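Local coordinates for protein oxidoreductase, Gfo/Idh/MocA family (Pseudomonas syringae pv. tomato, PDB 3DTY) that is probably a nucleotide-binding oxidoreductase, pairing a dinucleotide-binding Rossmann domain with a C-terminal alpha/beta domain, and binds magnesium ions, at residues R31-R36 with E332-L337; Q153-I158 with S215-P220; S279-E284 with F295-Q300; N291-E296 with Q303-G308. All coordinates share one frame; numbering follows the deposited sequence.

Interaction 1 (R31-R36 with E332-L337); sequences RCAALR and EAWANL
Arg36 and Glu332 form a salt bridge that ties helix 330-349 to the Rossmann fold of this Gfo/Idh/MocA-type oxidoreductase: Arg36 belongs to segment 31-36, on the Rossmann helix 27-35, and Glu332 sits near the start of helix 330-349, within the C-terminal family region. Arg36 NH1 donates to Glu332 OE2 over 2.7 Å, and the bond is nearly straight, 168° at the hydrogen. The oxygen lies close to the guanidinium plane and is met on its anti side, while the carboxylate stands almost perpendicular to that plane. Arginine suits the place because its chain, extended from CG to NE, spans the gap between the helices; Glu332 points away at its CB, and a bend at chi2 (64°) brings its carboxylate back. Each end has further partners: Glu332 OE1 accepts from Gly329 N, and the Arg36 guanidinium makes a cation-pi contact with Phe331 of the second subunit, so the pair also borders a subunit interface. On its way to the carboxylate the arginine passes Ala335, CD lying 3.7 Å from Ala335 CB.

Beneath the salt bridge the helices come very close, Ala33 CA being 3.9 Å from Ala335 CA, a spacing that suits the small alanine side chains at both positions. A water lies 2.8 Å from Ala33 O and within hydrogen-bonding range of Ala335 O. Trp334 turns its indole past the contact and meets His30 edge-to-face, leaving its CB to touch Ala33. The methyl group Ala33 CB finally rests 3.4 Å from the carbonyl oxygen Trp334 O.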
loop_
_atom_site.group_PDB
_atom_site.type_symbol
_atom_site.label_atom_id
_atom_site.label_comp_id
_atom_site.label_asym_id
_atom_site.label_seq_id
_atom_site.Cartn_x
_atom_site.Cartn_y
_atom_site.Cartn_z
ATOM N N ARG A 31 -28.637 12.121 11.280
ATOM C CA ARG A 31 -29.108 11.862 12.638
ATOM C C ARG A 31 -27.994 11.384 13.564
ATOM O O ARG A 31 -27.849 11.880 14.683
ATOM C CB ARG A 31 -30.253 10.842 12.632
ATOM C CG ARG A 31 -31.537 11.356 11.990
ATOM C CD ARG A 31 -32.736 10.522 12.419
ATOM N NE ARG A 31 -32.628 9.128 12.010
ATOM C CZ ARG A 31 -32.681 8.716 10.748
ATOM N NH1 ARG A 31 -32.841 9.595 9.765
ATOM N NH2 ARG A 31 -32.572 7.423 10.469
ATOM N N CYS A 32 -27.212 10.415 13.101
ATOM C CA CYS A 32 -26.113 9.894 13.900
ATOM C C CYS A 32 -25.167 11.022 14.290
ATOM O O CYS A 32 -24.720 11.107 15.429
ATOM C CB CYS A 32 -25.318 8.850 13.110
ATOM S SG CYS A 32 -26.193 7.303 12.750
ATOM N N ALA A 33 -24.853 11.880 13.327
ATOM C CA ALA A 33 -23.928 12.978 13.569
ATOM C C ALA A 33 -24.488 14.036 14.511
ATOM O O ALA A 33 -23.824 14.445 15.461
ATOM C CB ALA A 33 -23.521 13.623 12.232
ATOM N N ALA A 34 -25.715 14.470 14.249
ATOM C CA ALA A 34 -26.340 15.508 15.064
ATOM C C ALA A 34 -26.662 15.071 16.488
ATOM O O ALA A 34 -26.460 15.833 17.437
ATOM C CB ALA A 34 -27.603 16.006 14.376
ATOM N N LEU A 35 -27.157 13.844 16.642
ATOM C CA LEU A 35 -27.524 13.340 17.962
ATOM C C LEU A 35 -26.356 12.845 18.801
ATOM O O LEU A 35 -26.494 12.628 20.005
ATOM C CB LEU A 35 -28.561 12.218 17.827
ATOM C CG LEU A 35 -29.774 12.598 16.982
ATOM C CD1 LEU A 35 -30.716 11.426 16.911
ATOM C CD2 LEU A 35 -30.459 13.820 17.572
ATOM N N ARG A 36 -25.199 12.663 18.182
ATOM C CA ARG A 36 -24.054 12.181 18.942
ATOM C C ARG A 36 -23.688 13.169 20.048
ATOM O O ARG A 36 -23.697 14.385 19.842
ATOM C CB ARG A 36 -22.860 11.954 18.023
ATOM C CG ARG A 36 -21.784 11.125 18.677
ATOM C CD ARG A 36 -20.875 10.526 17.659
ATOM N NE ARG A 36 -19.958 9.576 18.273
ATOM C CZ ARG A 36 -19.068 8.871 17.587
ATOM N NH1 ARG A 36 -18.984 9.016 16.268
ATOM N NH2 ARG A 36 -18.268 8.020 18.220
ATOM N N GLU A 332 -17.566 9.703 12.355
ATOM C CA GLU A 332 -16.908 10.563 13.326
ATOM C C GLU A 332 -16.701 11.926 12.687
ATOM O O GLU A 332 -16.958 12.954 13.312
ATOM C CB GLU A 332 -15.549 10.000 13.761
ATOM C CG GLU A 332 -15.629 8.895 14.810
ATOM C CD GLU A 332 -16.333 7.662 14.287
ATOM O OE1 GLU A 332 -15.851 7.083 13.288
ATOM O OE2 GLU A 332 -17.372 7.280 14.873
ATOM N N ALA A 333 -16.240 11.935 11.438
ATOM C CA ALA A 333 -16.016 13.198 10.744
ATOM C C ALA A 333 -17.304 14.024 10.708
ATOM O O ALA A 333 -17.278 15.227 10.956
ATOM C CB ALA A 333 -15.513 12.945 9.339
ATOM N N TRP A 334 -18.426 13.377 10.404
ATOM C CA TRP A 334 -19.703 14.078 10.346
ATOM C C TRP A 334 -20.153 14.579 11.712
ATOM O O TRP A 334 -20.763 15.650 11.817
ATOM C CB TRP A 334 -20.784 13.188 9.734
ATOM C CG TRP A 334 -20.906 13.370 8.251
ATOM C CD1 TRP A 334 -19.945 13.125 7.307
ATOM C CD2 TRP A 334 -22.040 13.885 7.547
ATOM N NE1 TRP A 334 -20.414 13.461 6.056
ATOM C CE2 TRP A 334 -21.697 13.931 6.177
ATOM C CE3 TRP A 334 -23.316 14.315 7.942
ATOM C CZ2 TRP A 334 -22.586 14.387 5.196
ATOM C CZ3 TRP A 334 -24.200 14.768 6.968
ATOM C CH2 TRP A 334 -23.828 14.801 5.609
ATOM N N ALA A 335 -19.859 13.817 12.761
ATOM C CA ALA A 335 -20.228 14.250 14.102
ATOM C C ALA A 335 -19.363 15.462 14.442
ATOM O O ALA A 335 -19.832 16.404 15.077
ATOM C CB ALA A 335 -19.999 13.130 15.119
ATOM N N ASN A 336 -18.101 15.437 14.011
ATOM C CA ASN A 336 -17.189 16.551 14.272
ATOM C C ASN A 336 -17.699 17.802 13.558
ATOM O O ASN A 336 -17.592 18.924 14.068
ATOM C CB ASN A 336 -15.770 16.225 13.780
ATOM C CG ASN A 336 -15.119 15.085 14.561
ATOM O OD1 ASN A 336 -15.489 14.807 15.705
ATOM N ND2 ASN A 336 -14.129 14.435 13.949
ATOM N N LEU A 337 -18.253 17.602 12.370
ATOM C CA LEU A 337 -18.785 18.708 11.592
ATOM C C LEU A 337 -20.010 19.286 12.291
ATOM O O LEU A 337 -20.079 20.487 12.551
ATOM C CB LEU A 337 -19.168 18.237 10.192
ATOM C CG LEU A 337 -19.718 19.324 9.265
ATOM C CD1 LEU A 337 -18.619 20.304 8.925
ATOM C CD2 LEU A 337 -20.262 18.695 7.995
HETATM O O HOH W 1 -22.350 16.191 17.070
#

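Interaction 2 (Q153-I158 with S215-P220); sequences QAREMI and SEVMLP
Helix 149-159 and the C-terminal end of helix 203-218 meet almost backbone to backbone at Arg155 and Met218, whose CA atoms are 3.9 Å apart, and Leu219 then leaves helical geometry. Arg155 reaches across this helix end in extended form, with CG anti to the backbone N (chi1 177°). Its aliphatic part runs over the carbonyl of Val217, and NH1 donates to Val217 O at 2.8 Å. That bond is bent, 141° at the hydrogen, yet it arrives in the carbonyl plane on a lone pair. A carbonyl in the last turn of a helix lacks the usual backbone donor, which makes a long cationic side chain apt here. Pro220 CG covers one face of the guanidinium, 3.8 Å from Arg155 NH1, and a water links NH1 to Glu216 OE2.

A second water donates to both Arg155 O and Met218 O. On the inner side the contact turns apolar: Ile158 CD1 packs 3.7 Å from Met218 CB, its CG2 branch meets Leu219 CD2, and the extended selenomethionine Met218 lays its selenium and CE against Ala154 CB, a methyl small enough to admit them. Leu219 continues onto Val166 and Val169 of strand 166-174. Two helices packed against each other on one face of a large, mostly antiparallel sheet are the layout of the C-terminal alpha/beta domain of this oxidoreductase family.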
loop_
_atom_site.group_PDB
_atom_site.type_symbol
_atom_site.label_atom_id
_atom_site.label_comp_id
_atom_site.label_asym_id
_atom_site.label_seq_id
_atom_site.Cartn_x
_atom_site.Cartn_y
_atom_site.Cartn_z
ATOM N N GLN A 153 -4.670 18.892 10.427
ATOM C CA GLN A 153 -3.227 18.742 10.557
ATOM C C GLN A 153 -2.547 19.361 9.343
ATOM O O GLN A 153 -1.585 20.107 9.472
ATOM C CB GLN A 153 -2.849 17.266 10.673
ATOM C CG GLN A 153 -1.341 17.013 10.784
ATOM C CD GLN A 153 -0.705 17.709 11.977
ATOM O OE1 GLN A 153 -1.379 18.045 12.957
ATOM N NE2 GLN A 153 0.604 17.906 11.911
ATOM N N ALA A 154 -3.065 19.040 8.161
ATOM C CA ALA A 154 -2.532 19.566 6.911
ATOM C C ALA A 154 -2.610 21.098 6.900
ATOM O O ALA A 154 -1.664 21.777 6.497
ATOM C CB ALA A 154 -3.321 18.994 5.737
ATOM N N ARG A 155 -3.744 21.636 7.339
ATOM C CA ARG A 155 -3.925 23.084 7.384
ATOM C C ARG A 155 -2.827 23.716 8.236
ATOM O O ARG A 155 -2.191 24.691 7.823
ATOM C CB ARG A 155 -5.292 23.442 7.976
ATOM C CG ARG A 155 -5.555 24.950 8.129
ATOM C CD ARG A 155 -6.928 25.175 8.750
ATOM N NE ARG A 155 -7.155 26.560 9.159
ATOM C CZ ARG A 155 -7.992 27.405 8.558
ATOM N NH1 ARG A 155 -8.702 27.021 7.500
ATOM N NH2 ARG A 155 -8.124 28.639 9.028
ATOM N N GLU A 156 -2.613 23.145 9.419
ATOM C CA GLU A 156 -1.600 23.628 10.348
ATOM C C GLU A 156 -0.199 23.529 9.758
ATOM O O GLU A 156 0.601 24.461 9.871
ATOM C CB GLU A 156 -1.660 22.830 11.656
ATOM C CG GLU A 156 -2.854 23.158 12.544
ATOM C CD GLU A 156 -2.783 24.562 13.132
ATOM O OE1 GLU A 156 -1.675 25.127 13.178
ATOM O OE2 GLU A 156 -3.828 25.095 13.560
HETATM N N MSE A 157 0.094 22.399 9.122
HETATM C CA MSE A 157 1.407 22.196 8.527
HETATM C C MSE A 157 1.688 23.209 7.409
HETATM O O MSE A 157 2.787 23.759 7.311
HETATM C CB MSE A 157 1.505 20.768 7.989
HETATM C CG MSE A 157 1.487 19.698 9.076
HETATM SE SE MSE A 157 1.444 17.921 8.347
HETATM C CE MSE A 157 3.321 17.701 7.953
ATOM N N ILE A 158 0.686 23.450 6.571
ATOM C CA ILE A 158 0.827 24.387 5.470
ATOM C C ILE A 158 1.016 25.804 6.007
ATOM O O ILE A 158 1.811 26.574 5.472
ATOM C CB ILE A 158 -0.412 24.347 4.560
ATOM C CG1 ILE A 158 -0.480 22.990 3.851
ATOM C CG2 ILE A 158 -0.362 25.491 3.564
ATOM C CD1 ILE A 158 -1.814 22.691 3.199
ATOM N N SER A 215 -9.542 21.864 0.101
ATOM C CA SER A 215 -8.454 22.795 -0.198
ATOM C C SER A 215 -8.699 24.134 0.493
ATOM O O SER A 215 -7.762 24.811 0.902
ATOM C CB SER A 215 -8.330 23.019 -1.707
ATOM O OG SER A 215 -9.463 23.691 -2.226
ATOM N N GLU A 216 -9.969 24.506 0.611
ATOM C CA GLU A 216 -10.365 25.750 1.262
ATOM C C GLU A 216 -9.936 25.723 2.727
ATOM O O GLU A 216 -9.493 26.737 3.282
ATOM C CB GLU A 216 -11.884 25.918 1.170
ATOM C CG GLU A 216 -12.468 26.977 2.088
ATOM C CD GLU A 216 -11.848 28.345 1.877
ATOM O OE1 GLU A 216 -11.734 28.767 0.706
ATOM O OE2 GLU A 216 -11.482 28.997 2.882
ATOM N N VAL A 217 -10.074 24.555 3.350
ATOM C CA VAL A 217 -9.690 24.386 4.746
ATOM C C VAL A 217 -8.168 24.432 4.904
ATOM O O VAL A 217 -7.654 25.073 5.817
ATOM C CB VAL A 217 -10.183 23.029 5.318
ATOM C CG1 VAL A 217 -9.588 22.813 6.706
ATOM C CG2 VAL A 217 -11.711 23.006 5.392
HETATM N N MSE A 218 -7.458 23.742 4.015
HETATM C CA MSE A 218 -5.994 23.686 4.083
HETATM C C MSE A 218 -5.305 24.965 3.618
HETATM O O MSE A 218 -4.218 25.296 4.087
HETATM C CB MSE A 218 -5.466 22.543 3.218
HETATM C CG MSE A 218 -6.079 21.181 3.494
HETATM SE SE MSE A 218 -5.220 19.832 2.413
HETATM C CE MSE A 218 -6.144 18.286 3.135
ATOM N N LEU A 219 -5.936 25.667 2.686
ATOM C CA LEU A 219 -5.349 26.870 2.114
ATOM C C LEU A 219 -6.375 27.998 2.057
ATOM O O LEU A 219 -6.787 28.416 0.975
ATOM C CB LEU A 219 -4.854 26.549 0.701
ATOM C CG LEU A 219 -3.803 25.437 0.600
ATOM C CD1 LEU A 219 -4.150 24.494 -0.549
ATOM C CD2 LEU A 219 -2.417 26.054 0.405
ATOM N N PRO A 220 -6.787 28.519 3.223
ATOM C CA PRO A 220 -7.780 29.599 3.271
ATOM C C PRO A 220 -7.426 30.898 2.554
ATOM O O PRO A 220 -8.315 31.628 2.124
ATOM C CB PRO A 220 -8.001 29.798 4.773
ATOM C CG PRO A 220 -6.671 29.451 5.360
ATOM C CD PRO A 220 -6.282 28.207 4.574
HETATM O O HOH W 2 -3.122 26.658 6.160
HETATM O O HOH W 3 -11.355 27.858 5.898
#

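Interaction 3 (S279-E284 with F295-Q300); sequences SRASLE and FEVQGQ
Arg280 packs along Val297 and Phe295 at the open end of a beta hairpin, strands 281-286 and 292-297, in the large sheet of the C-terminal alpha/beta domain. From CB its chain runs extended through CG and CD to NE, chi1 169° setting CG anti to the backbone N and so carrying the guanidinium along the neighbouring strand. There the flat group lies over Val297: CG1 sits beneath the guanidinium centre, 4.1 Å from CZ, and Val297 CG2 approaches NH1. Phe295 CZ, obliquely placed, also comes near NH1, which donates to Glu162 O. The branched valine thus sets one methyl against the face of the cation and the other near NH1, while the polar tip finds its bond outside the hairpin.

Arg280 O, meanwhile, accepts from Gln298 N and from a water that also donates to Gln298 O. Gln298 lies in the type II turn from Val297 to Gln300, where Gly299 takes a positive phi of 90° that suits glycine. Next along the strands, Ala281 and Val297 form a non-hydrogen-bonded pair, then Ser282 and Glu296 a hydrogen-bonded one: Glu296 N donates to Ser282 O over 2.7 Å, and Ser282 N donates back to Glu296 O.

The sheet face bearing Ser282 and Glu296 is polar. Ser282 OG is hydrogen-bonded to Ala266 O of the third subunit. The nearby carboxylates of Glu284 and Glu296 are probably made tolerable by Arg275, which bridges to both; Glu296 OE2 accepts from Ser294 OG. On the opposite face small Ala281 admits the Phe295 ring, its CB lying 3.4 Å from Val297 CA.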
loop_
_atom_site.group_PDB
_atom_site.type_symbol
_atom_site.label_atom_id
_atom_site.label_comp_id
_atom_site.label_asym_id
_atom_site.label_seq_id
_atom_site.Cartn_x
_atom_site.Cartn_y
_atom_site.Cartn_z
ATOM N N SER A 279 7.154 24.109 -2.691
ATOM C CA SER A 279 8.553 24.152 -3.101
ATOM C C SER A 279 9.454 23.238 -2.278
ATOM O O SER A 279 10.507 22.822 -2.748
ATOM C CB SER A 279 9.077 25.592 -3.005
ATOM O OG SER A 279 8.864 26.132 -1.706
ATOM N N ARG A 280 9.037 22.922 -1.053
ATOM C CA ARG A 280 9.837 22.085 -0.163
ATOM C C ARG A 280 9.312 20.667 0.042
ATOM O O ARG A 280 10.085 19.725 0.203
ATOM C CB ARG A 280 9.971 22.774 1.205
ATOM C CG ARG A 280 10.551 21.890 2.308
ATOM C CD ARG A 280 10.782 22.670 3.605
ATOM N NE ARG A 280 11.422 21.861 4.642
ATOM C CZ ARG A 280 10.768 21.068 5.487
ATOM N NH1 ARG A 280 9.446 20.975 5.419
ATOM N NH2 ARG A 280 11.432 20.375 6.407
ATOM N N ALA A 281 7.996 20.513 0.038
ATOM C CA ALA A 281 7.413 19.207 0.270
ATOM C C ALA A 281 5.973 19.152 -0.185
ATOM O O ALA A 281 5.371 20.171 -0.531
ATOM C CB ALA A 281 7.487 18.877 1.744
ATOM N N SER A 282 5.429 17.945 -0.167
ATOM C CA SER A 282 4.051 17.711 -0.552
ATOM C C SER A 282 3.351 16.955 0.567
ATOM O O SER A 282 4.007 16.346 1.424
ATOM C CB SER A 282 3.978 16.844 -1.815
ATOM O OG SER A 282 4.505 17.491 -2.947
ATOM N N LEU A 283 2.023 17.021 0.568
ATOM C CA LEU A 283 1.218 16.268 1.516
ATOM C C LEU A 283 0.011 15.746 0.719
ATOM O O LEU A 283 -0.437 16.386 -0.235
ATOM C CB LEU A 283 0.815 17.112 2.734
ATOM C CG LEU A 283 -0.051 18.363 2.725
ATOM C CD1 LEU A 283 -1.488 18.006 2.399
ATOM C CD2 LEU A 283 0.030 19.007 4.115
ATOM N N GLU A 284 -0.481 14.568 1.082
ATOM C CA GLU A 284 -1.584 13.962 0.344
ATOM C C GLU A 284 -2.506 13.150 1.249
ATOM O O GLU A 284 -2.047 12.400 2.114
ATOM C CB GLU A 284 -1.012 13.065 -0.761
ATOM C CG GLU A 284 -2.024 12.566 -1.779
ATOM C CD GLU A 284 -1.374 11.769 -2.906
ATOM O OE1 GLU A 284 -0.234 12.100 -3.287
ATOM O OE2 GLU A 284 -2.011 10.824 -3.419
ATOM N N PHE A 295 3.303 12.796 4.039
ATOM C CA PHE A 295 4.098 14.022 4.107
ATOM C C PHE A 295 5.425 13.712 3.425
ATOM O O PHE A 295 6.230 12.934 3.936
ATOM C CB PHE A 295 4.305 14.422 5.571
ATOM C CG PHE A 295 5.117 15.675 5.763
ATOM C CD1 PHE A 295 4.846 16.823 5.017
ATOM C CD2 PHE A 295 6.137 15.716 6.716
ATOM C CE1 PHE A 295 5.576 17.995 5.214
ATOM C CE2 PHE A 295 6.876 16.886 6.925
ATOM C CZ PHE A 295 6.594 18.029 6.172
ATOM N N GLU A 296 5.649 14.322 2.269
ATOM C CA GLU A 296 6.842 14.041 1.487
ATOM C C GLU A 296 7.783 15.217 1.244
ATOM O O GLU A 296 7.617 15.966 0.282
ATOM C CB GLU A 296 6.415 13.459 0.141
ATOM C CG GLU A 296 5.511 12.233 0.240
ATOM C CD GLU A 296 4.637 12.055 -0.997
ATOM O OE1 GLU A 296 5.140 12.255 -2.120
ATOM O OE2 GLU A 296 3.444 11.708 -0.843
ATOM N N VAL A 297 8.780 15.359 2.111
ATOM C CA VAL A 297 9.761 16.423 1.980
ATOM C C VAL A 297 10.776 15.992 0.927
ATOM O O VAL A 297 11.436 14.961 1.077
ATOM C CB VAL A 297 10.505 16.674 3.305
ATOM C CG1 VAL A 297 11.543 17.782 3.113
ATOM C CG2 VAL A 297 9.516 17.042 4.400
ATOM N N GLN A 298 10.900 16.773 -0.138
ATOM C CA GLN A 298 11.842 16.442 -1.192
ATOM C C GLN A 298 13.250 16.283 -0.623
ATOM O O GLN A 298 13.743 17.152 0.096
ATOM C CB GLN A 298 11.836 17.526 -2.268
ATOM C CG GLN A 298 12.778 17.248 -3.439
ATOM C CD GLN A 298 12.483 15.929 -4.118
ATOM O OE1 GLN A 298 11.329 15.591 -4.359
ATOM N NE2 GLN A 298 13.528 15.175 -4.436
ATOM N N GLY A 299 13.895 15.166 -0.947
ATOM C CA GLY A 299 15.245 14.928 -0.458
ATOM C C GLY A 299 15.307 14.197 0.875
ATOM O O GLY A 299 16.385 13.909 1.389
ATOM N N GLN A 300 14.144 13.896 1.436
ATOM C CA GLN A 300 14.062 13.197 2.713
ATOM C C GLN A 300 13.150 11.975 2.595
ATOM O O GLN A 300 12.437 11.812 1.600
ATOM C CB GLN A 300 13.510 14.135 3.786
ATOM C CG GLN A 300 14.357 15.373 4.038
ATOM C CD GLN A 300 15.733 15.027 4.569
ATOM O OE1 GLN A 300 15.867 14.266 5.533
ATOM N NE2 GLN A 300 16.764 15.586 3.948
HETATM O O HOH W 4 12.858 19.707 0.410
#

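Interaction 4 (N291-E296 with Q303-G308); sequences NQLSFE and QILERG
Gln292 and Glu306 lie side by side and point the same way, amide and carboxylate planes turned 48° apart. Gln292 NE2 donates to Glu306 OE1 over 3.0 Å, the acceptor near the amide plane but the donor standing above the carboxylate plane. Both chains bend at chi2 (80° and -89°), which folds their ends together above the strands. Beside them Ile304 CG2 rests 3.9 Å from Gln292 CG, and its CD1 lies over Ser294, whose small side chain lets it come within contact of CA and CB.

These residues occupy one face of a beta hairpin, strands 292-297 and 302-306, held by paired backbone bonds between Leu293 and Leu305 and between Phe295 and Gln303. Ile304 and Gln303 also pair with a strand of the fourth subunit, so the sheet continues across the interface.

The other face is largely apolar, with Gln303 at its margin: Leu305 CD1 touches Phe295 CB at 3.6 Å, and Leu305 and Leu293 turn toward helix 149-159, as leucines suit a buried sheet-helix layer. Gln303 lies alongside Phe295, its amide tilted to the ring and OE1 3.3 Å from Phe295 CD2. At the hairpin's far end Asn291 ND2 lies 3.4 Å from Arg307 CD, while the Arg307 guanidinium goes on to Asp320 and His326 O.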
loop_
_atom_site.group_PDB
_atom_site.type_symbol
_atom_site.label_atom_id
_atom_site.label_comp_id
_atom_site.label_asym_id
_atom_site.label_seq_id
_atom_site.Cartn_x
_atom_site.Cartn_y
_atom_site.Cartn_z
ATOM N N ASN A 291 -7.402 8.135 8.082
ATOM C CA ASN A 291 -6.560 8.209 9.272
ATOM C C ASN A 291 -5.057 8.354 9.019
ATOM O O ASN A 291 -4.259 8.397 9.957
ATOM C CB ASN A 291 -6.849 6.995 10.153
ATOM C CG ASN A 291 -8.330 6.888 10.517
ATOM O OD1 ASN A 291 -8.950 5.824 10.382
ATOM N ND2 ASN A 291 -8.901 7.995 10.974
ATOM N N GLN A 292 -4.673 8.427 7.751
ATOM C CA GLN A 292 -3.273 8.622 7.417
ATOM C C GLN A 292 -3.151 9.853 6.539
ATOM O O GLN A 292 -4.085 10.230 5.836
ATOM C CB GLN A 292 -2.671 7.414 6.690
ATOM C CG GLN A 292 -2.448 6.181 7.564
ATOM C CD GLN A 292 -3.720 5.386 7.779
ATOM O OE1 GLN A 292 -4.366 4.951 6.820
ATOM N NE2 GLN A 292 -4.087 5.192 9.038
ATOM N N LEU A 293 -1.988 10.476 6.612
ATOM C CA LEU A 293 -1.684 11.668 5.847
ATOM C C LEU A 293 -0.238 11.519 5.392
ATOM O O LEU A 293 0.657 11.363 6.223
ATOM C CB LEU A 293 -1.827 12.900 6.744
ATOM C CG LEU A 293 -1.410 14.250 6.165
ATOM C CD1 LEU A 293 -2.368 14.655 5.053
ATOM C CD2 LEU A 293 -1.395 15.288 7.278
ATOM N N SER A 294 -0.010 11.542 4.082
ATOM C CA SER A 294 1.351 11.421 3.560
ATOM C C SER A 294 2.056 12.778 3.573
ATOM O O SER A 294 1.477 13.787 3.177
ATOM C CB SER A 294 1.339 10.874 2.132
ATOM O OG SER A 294 2.658 10.835 1.599
ATOM N N PHE A 295 3.303 12.796 4.039
ATOM C CA PHE A 295 4.098 14.022 4.107
ATOM C C PHE A 295 5.425 13.712 3.425
ATOM O O PHE A 295 6.230 12.934 3.936
ATOM C CB PHE A 295 4.305 14.422 5.571
ATOM C CG PHE A 295 5.117 15.675 5.763
ATOM C CD1 PHE A 295 4.846 16.823 5.017
ATOM C CD2 PHE A 295 6.137 15.716 6.716
ATOM C CE1 PHE A 295 5.576 17.995 5.214
ATOM C CE2 PHE A 295 6.876 16.886 6.925
ATOM C CZ PHE A 295 6.594 18.029 6.172
ATOM N N GLU A 296 5.649 14.322 2.269
ATOM C CA GLU A 296 6.842 14.041 1.487
ATOM C C GLU A 296 7.783 15.217 1.244
ATOM O O GLU A 296 7.617 15.966 0.282
ATOM C CB GLU A 296 6.415 13.459 0.141
ATOM C CG GLU A 296 5.511 12.233 0.240
ATOM C CD GLU A 296 4.637 12.055 -0.997
ATOM O OE1 GLU A 296 5.140 12.255 -2.120
ATOM O OE2 GLU A 296 3.444 11.708 -0.843
ATOM N N GLN A 303 7.044 10.396 4.716
ATOM C CA GLN A 303 6.491 10.182 6.043
ATOM C C GLN A 303 4.986 9.949 6.013
ATOM O O GLN A 303 4.274 10.459 5.141
ATOM C CB GLN A 303 6.785 11.383 6.941
ATOM C CG GLN A 303 8.233 11.536 7.338
ATOM C CD GLN A 303 8.476 12.807 8.120
ATOM O OE1 GLN A 303 8.714 13.874 7.544
ATOM N NE2 GLN A 303 8.405 12.708 9.440
ATOM N N ILE A 304 4.509 9.176 6.982
ATOM C CA ILE A 304 3.090 8.896 7.105
ATOM C C ILE A 304 2.644 9.309 8.497
ATOM O O ILE A 304 3.069 8.710 9.491
ATOM C CB ILE A 304 2.776 7.389 6.933
ATOM C CG1 ILE A 304 3.161 6.927 5.522
ATOM C CG2 ILE A 304 1.297 7.135 7.197
ATOM C CD1 ILE A 304 2.415 7.644 4.414
ATOM N N LEU A 305 1.804 10.338 8.568
ATOM C CA LEU A 305 1.274 10.800 9.845
ATOM C C LEU A 305 -0.022 10.054 10.124
ATOM O O LEU A 305 -0.822 9.809 9.219
ATOM C CB LEU A 305 1.010 12.311 9.825
ATOM C CG LEU A 305 2.251 13.210 9.878
ATOM C CD1 LEU A 305 3.103 12.987 8.646
ATOM C CD2 LEU A 305 1.834 14.668 9.975
ATOM N N GLU A 306 -0.225 9.717 11.392
ATOM C CA GLU A 306 -1.392 8.970 11.826
ATOM C C GLU A 306 -2.294 9.773 12.755
ATOM O O GLU A 306 -1.817 10.488 13.630
ATOM C CB GLU A 306 -0.939 7.695 12.556
ATOM C CG GLU A 306 -0.382 6.588 11.657
ATOM C CD GLU A 306 -1.462 5.643 11.155
ATOM O OE1 GLU A 306 -2.630 5.767 11.596
ATOM O OE2 GLU A 306 -1.142 4.764 10.329
ATOM N N ARG A 307 -3.601 9.642 12.558
ATOM C CA ARG A 307 -4.571 10.325 13.402
ATOM C C ARG A 307 -4.293 9.973 14.863
ATOM O O ARG A 307 -3.900 8.845 15.172
ATOM C CB ARG A 307 -5.994 9.866 13.063
ATOM C CG ARG A 307 -7.085 10.480 13.957
ATOM C CD ARG A 307 -8.398 9.696 13.846
ATOM N NE ARG A 307 -8.301 8.370 14.463
ATOM C CZ ARG A 307 -8.320 8.151 15.777
ATOM N NH1 ARG A 307 -8.440 9.168 16.627
ATOM N NH2 ARG A 307 -8.214 6.912 16.251
ATOM N N GLY A 308 -4.497 10.940 15.749
ATOM C CA GLY A 308 -4.310 10.708 17.167
ATOM C C GLY A 308 -2.913 10.588 17.745
ATOM O O GLY A 308 -2.772 10.188 18.897
#

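How the interactions relate
Interactions 2, 3 and 4 belong to the C-terminal alpha/beta domain, their centres 12 to 15 Å apart. Interactions 3 and 4 share strand 292-297, so strands 281-286, 292-297 and 302-306 form a continuous antiparallel meander at one end of the large sheet within this chain, where the fourth subunit carries it on. Interaction 2 supplies the helices against its face: Met157 CE reaches Phe295 CD1 at 3.4 Å, and Ala154 and Ile158 pack on Leu283. Along the chain interaction 2 closes first, then 3 and 4 follow. Interaction 1, whose segments enclose all of these in sequence, lies apart, its centre about 22 Å from that of interaction 2, and joins the Rossmann fold to helix 330-349. Interactions 1, 3 and 4 also border neighbouring subunits.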